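Solute-binding protein (Thermoactinomyces vulgaris, PDB 2ZYO) binds cyclodextrins and linear maltodextrins in the cleft between its two lobes and probably delivers them to a membrane sugar transporter. Local coordinates at residues A[92-97]-A[285-290]; A[134-140]-A[237-243]; A[310-314]-A[330-334]. All coordinates share one frame; numbering follows the deposited sequence.

Interaction 1. Residues A[92-97]-A[285-290]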
loop_
_atom_site.group_PDB
_atom_site.type_symbol
_atom_site.label_atom_id
_atom_site.label_comp_id
_atom_site.label_asym_id
_atom_site.label_seq_id
_atom_site.Cartn_x
_atom_site.Cartn_y
_atom_site.Cartn_z
ATOM N N GLY A 92 -3.843 -20.784 7.791
ATOM C CA GLY A 92 -2.828 -21.325 8.695
ATOM C C GLY A 92 -1.424 -21.349 8.122
ATOM O O GLY A 92 -0.619 -22.210 8.482
ATOM N N LEU A 93 -1.131 -20.405 7.230
ATOM C CA LEU A 93 0.202 -20.275 6.643
ATOM C C LEU A 93 1.182 -19.598 7.587
ATOM O O LEU A 93 2.387 -19.865 7.545
ATOM C CB LEU A 93 0.149 -19.481 5.335
ATOM C CG LEU A 93 -0.044 -20.234 4.020
ATOM C CD1 LEU A 93 -0.003 -19.251 2.873
ATOM C CD2 LEU A 93 1.027 -21.299 3.840
ATOM N N LEU A 94 0.657 -18.713 8.428
ATOM C CA LEU A 94 1.482 -17.904 9.314
ATOM C C LEU A 94 1.128 -18.137 10.772
ATOM O O LEU A 94 -0.009 -18.474 11.101
ATOM C CB LEU A 94 1.323 -16.416 8.979
ATOM C CG LEU A 94 1.598 -15.969 7.540
ATOM C CD1 LEU A 94 1.305 -14.491 7.399
ATOM C CD2 LEU A 94 3.029 -16.282 7.105
ATOM N N GLN A 95 2.120 -17.966 11.641
ATOM C CA GLN A 95 1.895 -17.988 13.082
ATOM C C GLN A 95 2.233 -16.615 13.654
ATOM O O GLN A 95 3.053 -15.893 13.079
ATOM C CB GLN A 95 2.722 -19.090 13.751
ATOM C CG GLN A 95 4.223 -18.985 13.546
ATOM C CD GLN A 95 4.983 -20.039 14.324
ATOM O OE1 GLN A 95 4.855 -20.133 15.545
ATOM N NE2 GLN A 95 5.782 -20.834 13.623
ATOM N N PRO A 96 1.598 -16.237 14.779
ATOM C CA PRO A 96 1.873 -14.917 15.348
ATOM C C PRO A 96 3.318 -14.786 15.806
ATOM O O PRO A 96 3.965 -15.792 16.109
ATOM C CB PRO A 96 0.948 -14.860 16.568
ATOM C CG PRO A 96 -0.085 -15.898 16.329
ATOM C CD PRO A 96 0.606 -16.979 15.576
ATOM N N ILE A 97 3.824 -13.557 15.835
ATOM C CA ILE A 97 5.099 -13.292 16.490
ATOM C C ILE A 97 4.850 -12.821 17.915
ATOM O O ILE A 97 3.829 -12.190 18.206
ATOM C CB ILE A 97 5.992 -12.283 15.720
ATOM C CG1 ILE A 97 5.264 -10.955 15.478
ATOM C CG2 ILE A 97 6.478 -12.902 14.411
ATOM C CD1 ILE A 97 6.200 -9.796 15.135
ATOM N N TYR A 285 6.981 -11.905 7.803
ATOM C CA TYR A 285 6.047 -12.772 8.524
ATOM C C TYR A 285 6.720 -14.087 8.885
ATOM O O TYR A 285 7.734 -14.456 8.293
ATOM C CB TYR A 285 4.771 -13.012 7.704
ATOM C CG TYR A 285 4.266 -11.760 7.026
ATOM C CD1 TYR A 285 3.991 -10.612 7.766
ATOM C CD2 TYR A 285 4.082 -11.718 5.647
ATOM C CE1 TYR A 285 3.547 -9.450 7.150
ATOM C CE2 TYR A 285 3.628 -10.558 5.019
ATOM C CZ TYR A 285 3.367 -9.432 5.779
ATOM O OH TYR A 285 2.924 -8.281 5.173
ATOM N N LEU A 286 6.156 -14.780 9.870
ATOM C CA LEU A 286 6.718 -16.025 10.374
ATOM C C LEU A 286 5.871 -17.209 9.928
ATOM O O LEU A 286 4.697 -17.314 10.295
ATOM C CB LEU A 286 6.808 -15.974 11.905
ATOM C CG LEU A 286 7.353 -17.181 12.675
ATOM C CD1 LEU A 286 8.754 -17.560 12.221
ATOM C CD2 LEU A 286 7.327 -16.898 14.172
ATOM N N SER A 287 6.475 -18.093 9.139
ATOM C CA SER A 287 5.782 -19.277 8.646
ATOM C C SER A 287 5.291 -20.141 9.797
ATOM O O SER A 287 6.019 -20.369 10.764
ATOM C CB SER A 287 6.703 -20.103 7.750
ATOM O OG SER A 287 6.139 -21.375 7.472
ATOM N N ALA A 288 4.059 -20.628 9.675
ATOM C CA ALA A 288 3.480 -21.543 10.659
ATOM C C ALA A 288 4.243 -22.867 10.696
ATOM O O ALA A 288 4.133 -23.630 11.658
ATOM C CB ALA A 288 2.012 -21.785 10.355
ATOM N N TYR A 289 5.028 -23.117 9.650
ATOM C CA TYR A 289 5.779 -24.362 9.514
ATOM C C TYR A 289 7.219 -24.247 10.005
ATOM O O TYR A 289 7.969 -25.224 9.973
ATOM C CB TYR A 289 5.735 -24.844 8.060
ATOM C CG TYR A 289 4.326 -25.066 7.572
ATOM C CD1 TYR A 289 3.665 -26.266 7.826
ATOM C CD2 TYR A 289 3.643 -24.065 6.884
ATOM C CE1 TYR A 289 2.364 -26.470 7.392
ATOM C CE2 TYR A 289 2.340 -24.259 6.447
ATOM C CZ TYR A 289 1.707 -25.462 6.705
ATOM O OH TYR A 289 0.416 -25.653 6.275
ATOM N N SER A 290 7.598 -23.060 10.475
ATOM C CA SER A 290 8.930 -22.867 11.036
ATOM C C SER A 290 9.092 -23.670 12.319
ATOM O O SER A 290 8.221 -23.640 13.195
ATOM C CB SER A 290 9.206 -21.390 11.318
ATOM O OG SER A 290 10.482 -21.237 11.920
HETATM O O HOH W 1 3.523 -14.364 10.823
HETATM O O HOH W 2 6.370 -23.190 15.110
#

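Interaction 2. Residues A[134-140]-A[237-243]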
loop_
_atom_site.group_PDB
_atom_site.type_symbol
_atom_site.label_atom_id
_atom_site.label_comp_id
_atom_site.label_asym_id
_atom_site.label_seq_id
_atom_site.Cartn_x
_atom_site.Cartn_y
_atom_site.Cartn_z
ATOM N N ILE A 134 2.129 13.949 -6.965
ATOM C CA ILE A 134 3.405 13.991 -7.674
ATOM C C ILE A 134 3.286 15.048 -8.757
ATOM O O ILE A 134 2.349 15.016 -9.556
ATOM C CB ILE A 134 3.760 12.629 -8.310
ATOM C CG1 ILE A 134 3.746 11.513 -7.254
ATOM C CG2 ILE A 134 5.117 12.700 -9.007
ATOM C CD1 ILE A 134 3.866 10.104 -7.834
ATOM N N TYR A 135 4.225 15.988 -8.784
ATOM C CA TYR A 135 4.126 17.103 -9.720
ATOM C C TYR A 135 5.404 17.398 -10.498
ATOM O O TYR A 135 6.506 17.062 -10.066
ATOM C CB TYR A 135 3.570 18.362 -9.031
ATOM C CG TYR A 135 4.402 18.932 -7.898
ATOM C CD1 TYR A 135 5.245 20.019 -8.108
ATOM C CD2 TYR A 135 4.312 18.408 -6.606
ATOM C CE1 TYR A 135 5.999 20.558 -7.071
ATOM C CE2 TYR A 135 5.062 18.940 -5.562
ATOM C CZ TYR A 135 5.900 20.015 -5.801
ATOM O OH TYR A 135 6.637 20.546 -4.770
ATOM N N ASN A 136 5.221 18.002 -11.669
ATOM C CA ASN A 136 6.312 18.424 -12.528
ATOM C C ASN A 136 6.730 19.835 -12.123
ATOM O O ASN A 136 5.963 20.782 -12.295
ATOM C CB ASN A 136 5.844 18.392 -13.990
ATOM C CG ASN A 136 6.952 18.706 -14.983
ATOM O OD1 ASN A 136 7.922 19.395 -14.668
ATOM N ND2 ASN A 136 6.792 18.216 -16.206
ATOM N N LYS A 137 7.944 19.963 -11.585
ATOM C CA LYS A 137 8.436 21.240 -11.050
ATOM C C LYS A 137 8.564 22.356 -12.094
ATOM O O LYS A 137 8.644 23.535 -11.741
ATOM C CB LYS A 137 9.761 21.043 -10.302
ATOM C CG LYS A 137 9.603 20.381 -8.938
ATOM C CD LYS A 137 10.954 20.190 -8.261
ATOM C CE LYS A 137 10.794 19.808 -6.795
ATOM N NZ LYS A 137 12.109 19.753 -6.095
ATOM N N LYS A 138 8.572 21.984 -13.373
ATOM C CA LYS A 138 8.590 22.966 -14.458
ATOM C C LYS A 138 7.194 23.520 -14.757
ATOM O O LYS A 138 7.056 24.518 -15.475
ATOM C CB LYS A 138 9.202 22.362 -15.727
ATOM C CG LYS A 138 10.677 22.013 -15.604
ATOM C CD LYS A 138 11.230 21.464 -16.909
ATOM C CE LYS A 138 12.657 20.972 -16.737
ATOM N NZ LYS A 138 13.159 20.294 -17.966
ATOM N N LEU A 139 6.168 22.877 -14.197
ATOM C CA LEU A 139 4.775 23.233 -14.481
ATOM C C LEU A 139 3.984 23.697 -13.258
ATOM O O LEU A 139 2.990 24.411 -13.399
ATOM C CB LEU A 139 4.046 22.064 -15.154
ATOM C CG LEU A 139 4.618 21.511 -16.462
ATOM C CD1 LEU A 139 3.841 20.276 -16.888
ATOM C CD2 LEU A 139 4.610 22.557 -17.573
ATOM N N MET A 140 4.421 23.286 -12.071
ATOM C CA MET A 140 3.736 23.631 -10.828
ATOM C C MET A 140 4.730 24.058 -9.752
ATOM O O MET A 140 5.764 23.408 -9.555
ATOM C CB MET A 140 2.888 22.450 -10.338
ATOM C CG MET A 140 2.160 22.689 -9.015
ATOM S SD MET A 140 1.045 21.344 -8.566
ATOM C CE MET A 140 -0.374 21.714 -9.586
ATOM N N PHE A 237 2.291 12.039 -18.091
ATOM C CA PHE A 237 3.158 12.749 -17.149
ATOM C C PHE A 237 4.609 12.757 -17.641
ATOM O O PHE A 237 5.287 13.785 -17.582
ATOM C CB PHE A 237 3.058 12.167 -15.733
ATOM C CG PHE A 237 3.775 12.988 -14.694
ATOM C CD1 PHE A 237 3.238 14.195 -14.247
ATOM C CD2 PHE A 237 4.992 12.562 -14.170
ATOM C CE1 PHE A 237 3.905 14.962 -13.291
ATOM C CE2 PHE A 237 5.667 13.321 -13.216
ATOM C CZ PHE A 237 5.121 14.523 -12.775
ATOM N N LYS A 238 5.071 11.612 -18.142
ATOM C CA LYS A 238 6.429 11.494 -18.684
ATOM C C LYS A 238 6.638 12.346 -19.937
ATOM O O LYS A 238 7.772 12.694 -20.269
ATOM C CB LYS A 238 6.780 10.031 -18.968
ATOM C CG LYS A 238 6.994 9.193 -17.709
ATOM C CD LYS A 238 7.465 7.777 -18.031
ATOM C CE LYS A 238 6.337 6.916 -18.580
ATOM N NZ LYS A 238 6.801 5.538 -18.899
ATOM N N SER A 239 5.538 12.690 -20.609
ATOM C CA SER A 239 5.560 13.533 -21.806
ATOM C C SER A 239 5.860 14.999 -21.483
ATOM O O SER A 239 6.129 15.794 -22.384
ATOM C CB SER A 239 4.223 13.440 -22.546
ATOM O OG SER A 239 3.254 14.301 -21.964
ATOM N N GLY A 240 5.788 15.350 -20.202
ATOM C CA GLY A 240 6.047 16.716 -19.747
ATOM C C GLY A 240 4.879 17.670 -19.924
ATOM O O GLY A 240 5.051 18.885 -19.833
ATOM N N LYS A 241 3.689 17.125 -20.171
ATOM C CA LYS A 241 2.499 17.949 -20.393
ATOM C C LYS A 241 1.431 17.776 -19.306
ATOM O O LYS A 241 0.269 18.132 -19.508
ATOM C CB LYS A 241 1.904 17.677 -21.778
ATOM C CG LYS A 241 2.780 18.121 -22.948
ATOM C CD LYS A 241 2.106 17.854 -24.295
ATOM C CE LYS A 241 2.322 16.420 -24.790
ATOM N NZ LYS A 241 1.504 15.394 -24.064
ATOM N N VAL A 242 1.828 17.230 -18.158
ATOM C CA VAL A 242 0.919 17.073 -17.020
ATOM C C VAL A 242 1.559 17.684 -15.775
ATOM O O VAL A 242 2.634 17.259 -15.352
ATOM C CB VAL A 242 0.549 15.588 -16.764
ATOM C CG1 VAL A 242 -0.345 15.455 -15.535
ATOM C CG2 VAL A 242 -0.147 14.983 -17.982
ATOM N N ALA A 243 0.893 18.679 -15.193
ATOM C CA ALA A 243 1.434 19.381 -14.031
ATOM C C ALA A 243 1.497 18.498 -12.789
ATOM O O ALA A 243 2.507 18.489 -12.087
ATOM C CB ALA A 243 0.639 20.643 -13.750
HETATM O O HOH W 3 4.542 16.387 -16.977
HETATM O O HOH W 4 7.712 19.703 -18.641
#

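Interaction 3. Residues A[310-314]-A[330-334]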
loop_
_atom_site.group_PDB
_atom_site.type_symbol
_atom_site.label_atom_id
_atom_site.label_comp_id
_atom_site.label_asym_id
_atom_site.label_seq_id
_atom_site.Cartn_x
_atom_site.Cartn_y
_atom_site.Cartn_z
ATOM N N ALA A 310 17.449 1.822 8.030
ATOM C CA ALA A 310 18.129 3.003 7.494
ATOM C C ALA A 310 18.892 2.598 6.238
ATOM O O ALA A 310 18.792 3.254 5.197
ATOM C CB ALA A 310 19.074 3.602 8.522
ATOM N N SER A 311 19.634 1.496 6.347
ATOM C CA SER A 311 20.338 0.894 5.218
ATOM C C SER A 311 19.374 0.502 4.099
ATOM O O SER A 311 19.616 0.811 2.926
ATOM C CB SER A 311 21.139 -0.322 5.694
ATOM O OG SER A 311 21.527 -1.155 4.617
ATOM N N ARG A 312 18.279 -0.164 4.463
ATOM C CA ARG A 312 17.281 -0.578 3.473
ATOM C C ARG A 312 16.692 0.604 2.705
ATOM O O ARG A 312 16.550 0.538 1.483
ATOM C CB ARG A 312 16.160 -1.408 4.105
ATOM C CG ARG A 312 15.342 -2.141 3.056
ATOM C CD ARG A 312 14.218 -2.985 3.626
ATOM N NE ARG A 312 13.599 -3.754 2.548
ATOM C CZ ARG A 312 12.635 -3.298 1.750
ATOM N NH1 ARG A 312 12.143 -2.076 1.911
ATOM N NH2 ARG A 312 12.158 -4.071 0.785
ATOM N N PHE A 313 16.363 1.682 3.414
ATOM C CA PHE A 313 15.830 2.868 2.750
ATOM C C PHE A 313 16.820 3.449 1.743
ATOM O O PHE A 313 16.451 3.759 0.611
ATOM C CB PHE A 313 15.411 3.953 3.744
ATOM C CG PHE A 313 15.191 5.288 3.095
ATOM C CD1 PHE A 313 14.084 5.502 2.275
ATOM C CD2 PHE A 313 16.112 6.317 3.259
ATOM C CE1 PHE A 313 13.889 6.723 1.645
ATOM C CE2 PHE A 313 15.924 7.544 2.633
ATOM C CZ PHE A 313 14.810 7.748 1.826
ATOM N N LYS A 314 18.072 3.593 2.164
ATOM C CA LYS A 314 19.100 4.201 1.320
ATOM C C LYS A 314 19.378 3.377 0.059
ATOM O O LYS A 314 19.656 3.940 -1.004
ATOM C CB LYS A 314 20.382 4.450 2.123
ATOM C CG LYS A 314 20.224 5.519 3.206
ATOM C CD LYS A 314 21.465 5.633 4.078
ATOM C CE LYS A 314 21.205 6.505 5.294
ATOM N NZ LYS A 314 22.393 6.587 6.187
ATOM N N MET A 330 16.987 11.970 6.340
ATOM C CA MET A 330 17.035 11.061 5.185
ATOM C C MET A 330 15.655 10.881 4.538
ATOM O O MET A 330 15.553 10.599 3.343
ATOM C CB MET A 330 17.657 9.703 5.555
ATOM C CG MET A 330 16.747 8.752 6.336
ATOM S SD MET A 330 17.479 7.129 6.638
ATOM C CE MET A 330 18.700 7.523 7.892
ATOM N N ILE A 331 14.606 11.056 5.337
ATOM C CA ILE A 331 13.231 11.010 4.853
ATOM C C ILE A 331 12.692 12.425 4.621
ATOM O O ILE A 331 12.203 12.742 3.533
ATOM C CB ILE A 331 12.303 10.247 5.843
ATOM C CG1 ILE A 331 12.767 8.794 6.034
ATOM C CG2 ILE A 331 10.842 10.317 5.395
ATOM C CD1 ILE A 331 12.678 7.907 4.800
ATOM N N LYS A 332 12.802 13.265 5.647
ATOM C CA LYS A 332 12.178 14.590 5.651
ATOM C C LYS A 332 12.781 15.579 4.651
ATOM O O LYS A 332 12.079 16.466 4.157
ATOM C CB LYS A 332 12.184 15.187 7.060
ATOM C CG LYS A 332 11.343 14.404 8.064
ATOM C CD LYS A 332 11.285 15.089 9.422
ATOM C CE LYS A 332 10.219 16.177 9.469
ATOM N NZ LYS A 332 8.831 15.643 9.346
ATOM N N ASN A 333 14.071 15.430 4.359
ATOM C CA ASN A 333 14.756 16.354 3.453
ATOM C C ASN A 333 14.994 15.788 2.048
ATOM O O ASN A 333 15.734 16.371 1.248
ATOM C CB ASN A 333 16.062 16.856 4.079
ATOM C CG ASN A 333 15.839 17.598 5.394
ATOM O OD1 ASN A 333 14.706 17.913 5.767
ATOM N ND2 ASN A 333 16.925 17.875 6.103
ATOM N N ASN A 334 14.352 14.658 1.758
ATOM C CA ASN A 334 14.368 14.065 0.424
ATOM C C ASN A 334 13.118 14.486 -0.357
ATOM O O ASN A 334 12.001 14.126 0.027
ATOM C CB ASN A 334 14.463 12.537 0.519
ATOM C CG ASN A 334 14.730 11.874 -0.827
ATOM O OD1 ASN A 334 14.210 12.292 -1.864
ATOM N ND2 ASN A 334 15.534 10.823 -0.809
#

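Interaction 1. Residues A[92-97]-A[285-290]
Tyr-285 meets Leu-94 through its CB, with Leu-94 CD2 3.8 Å away and the other methyl, CD1, lying obliquely to the ring. The ring itself leads off from the contact, and its hydroxyl is hydrogen-bonded to the backbone of Trp-80. At Leu-286, Gln-95 N donates to Leu-286 O at 3.0 Å, nearly in line with the carbonyl. One residue pair serves twice here, since water 1 bridges Leu-286 N and Gln-95 O. The Leu-286 side chain leans on the aliphatic part of Gln-95, CG to CG 3.7 Å, while Ile-97 CG2 packs on Leu-286 CB. Ser-287 faces Leu-94 as an antiparallel, non-hydrogen-bonded pair, and supplies the carbonyl for the one direct side-chain hydrogen bond of the contact, from Gln-95 NE2 at 2.9 Å, almost straight (176°) and in the plane of the amide. Gln-95 reaches it because CG sits between N and the carbonyl carbon (chi1 59°) and the chain then runs extended. Ser-290 N, closing the type I turn, donates to the same oxygen from the opposite face of its plane. A leucine here in place of Gln-95 would probably cost Ser-287 O its side-chain donor and water 2 its bond from NE2. Ala-288 N gives a 2.8 Å bond to Leu-93 O, and its methyl rests against Gly-92 O. Tyr-289 N closes an ST turn on Ser-287 OG, and Leu-93 CD2 comes to the edge of the Tyr-289 ring. Ser-290 O receives water 2, which also binds Gln-95 NE2. The pairing adds strand 94-95, just after the Schellman end of helix 85-90, to strand 278-287; helix 61-71 packs against Leu-93 and Ser-287, and helix 293-302 against Gln-95, Ile-97 and Leu-286.

Interaction 2. Residues A[134-140]-A[237-243]
Asn-136 N donates to Ala-243 O at 2.8 Å, the single direct hydrogen bond between the segments, with the donor tilted 24° from the carbonyl plane. Water carries the rest of the polar contact. A chi1 of -175°, CG anti to the backbone N, carries the Asn-136 amide toward 237-243. Its ND2 donates to two waters: water 3 donates hydrogen bonds to Phe-237 O and Val-242 O, and water 4 to Gly-240 O. OD1 takes Lys-138 N at 3.0 Å in an Asx turn. That turn bends the chain as strand 120-136 ends, and Asn-136 O accepts from both Leu-139 N and Met-140 N.

Two apolar pairs join the segments: Ile-134 CG2 with Phe-237 CZ at 4.2 Å, the side chains crossing at about a right angle, and Leu-139 CB with Ala-243 CB at 3.9 Å. Van der Waals packing against backbone adds to them, the Phe-237 ring presenting its edge, CZ 3.7 Å from Asn-136 N, and Leu-139 CD1 reaching Gly-240 O at 3.5 Å.

Helix 230-238 ends in a Schellman motif at Gly-240, leading into strand 242-247, which runs antiparallel to strand 120-136 and parallel to strand 165-169. Helix 252-257 covers Ile-134, and Tyr-153 of helix 147-157 packs on Met-140 and Ala-243.

Interaction 3. Residues A[310-314]-A[330-334]
Ile-331 lays its CD1 methyl over one face of the Phe-313 ring, 3.6 Å from the centroid and 11° off the ring normal, a well-centred CH-pi contact. Two successive turns of about -60° (chi1 -60°, chi2 -65°) fold the isoleucine chain so that this methyl comes over the ring. Phe-313 extends from helix 306-316 across to the short helix 329-332. Met-330 runs past it in the opposite direction. Its sulfur lies 3.7 Å from Phe-313 CD2 and oblique to the ring, making a Met-aromatic contact, while Phe-313 CE2 approaches Met-330 O at 3.2 Å. This is helix-to-helix packing by side chains, without a hydrogen bond between the segments, in a helical part of the solute-binding protein fold where helix 323-326 lies between the two in sequence and Leu-325 touches both Ala-310 and Met-330. A bend about the CG-SD bond of the methionine sets its CE 4.0 Å from Ala-310 CB and 3.7 Å from Lys-314 CE. The lysine chain, extended beyond CG, meets it at about a right angle. Asn-334 turns ND2 obliquely toward the ring, 4.1 Å from Phe-313 CZ, while its OD1 accepts from Val-336 N. Pro-320 and Val-337 touch both Phe-313 and Ile-331.

How the interactions relate
Interactions 1 and 2 belong to one mixed sheet, in which strands 278-287 and 120-136 are neighbours, yet they lie on opposite sides of the chain's centre, their centres about 45 Å apart. In sequence, interaction 2 is nested within the loop closed by interaction 1, whereas interaction 3 follows both. Interaction 2 is the most buried of the three; interactions 1 and 3 are partly buried. The chemistry follows the setting: the sheet contacts rely on backbone bonds, an amide side chain and bridging waters, while 310-314 with 330-334 joins two helices mainly through apolar, sulfur and aromatic contacts, with no hydrogen bond between the segments. None touches another.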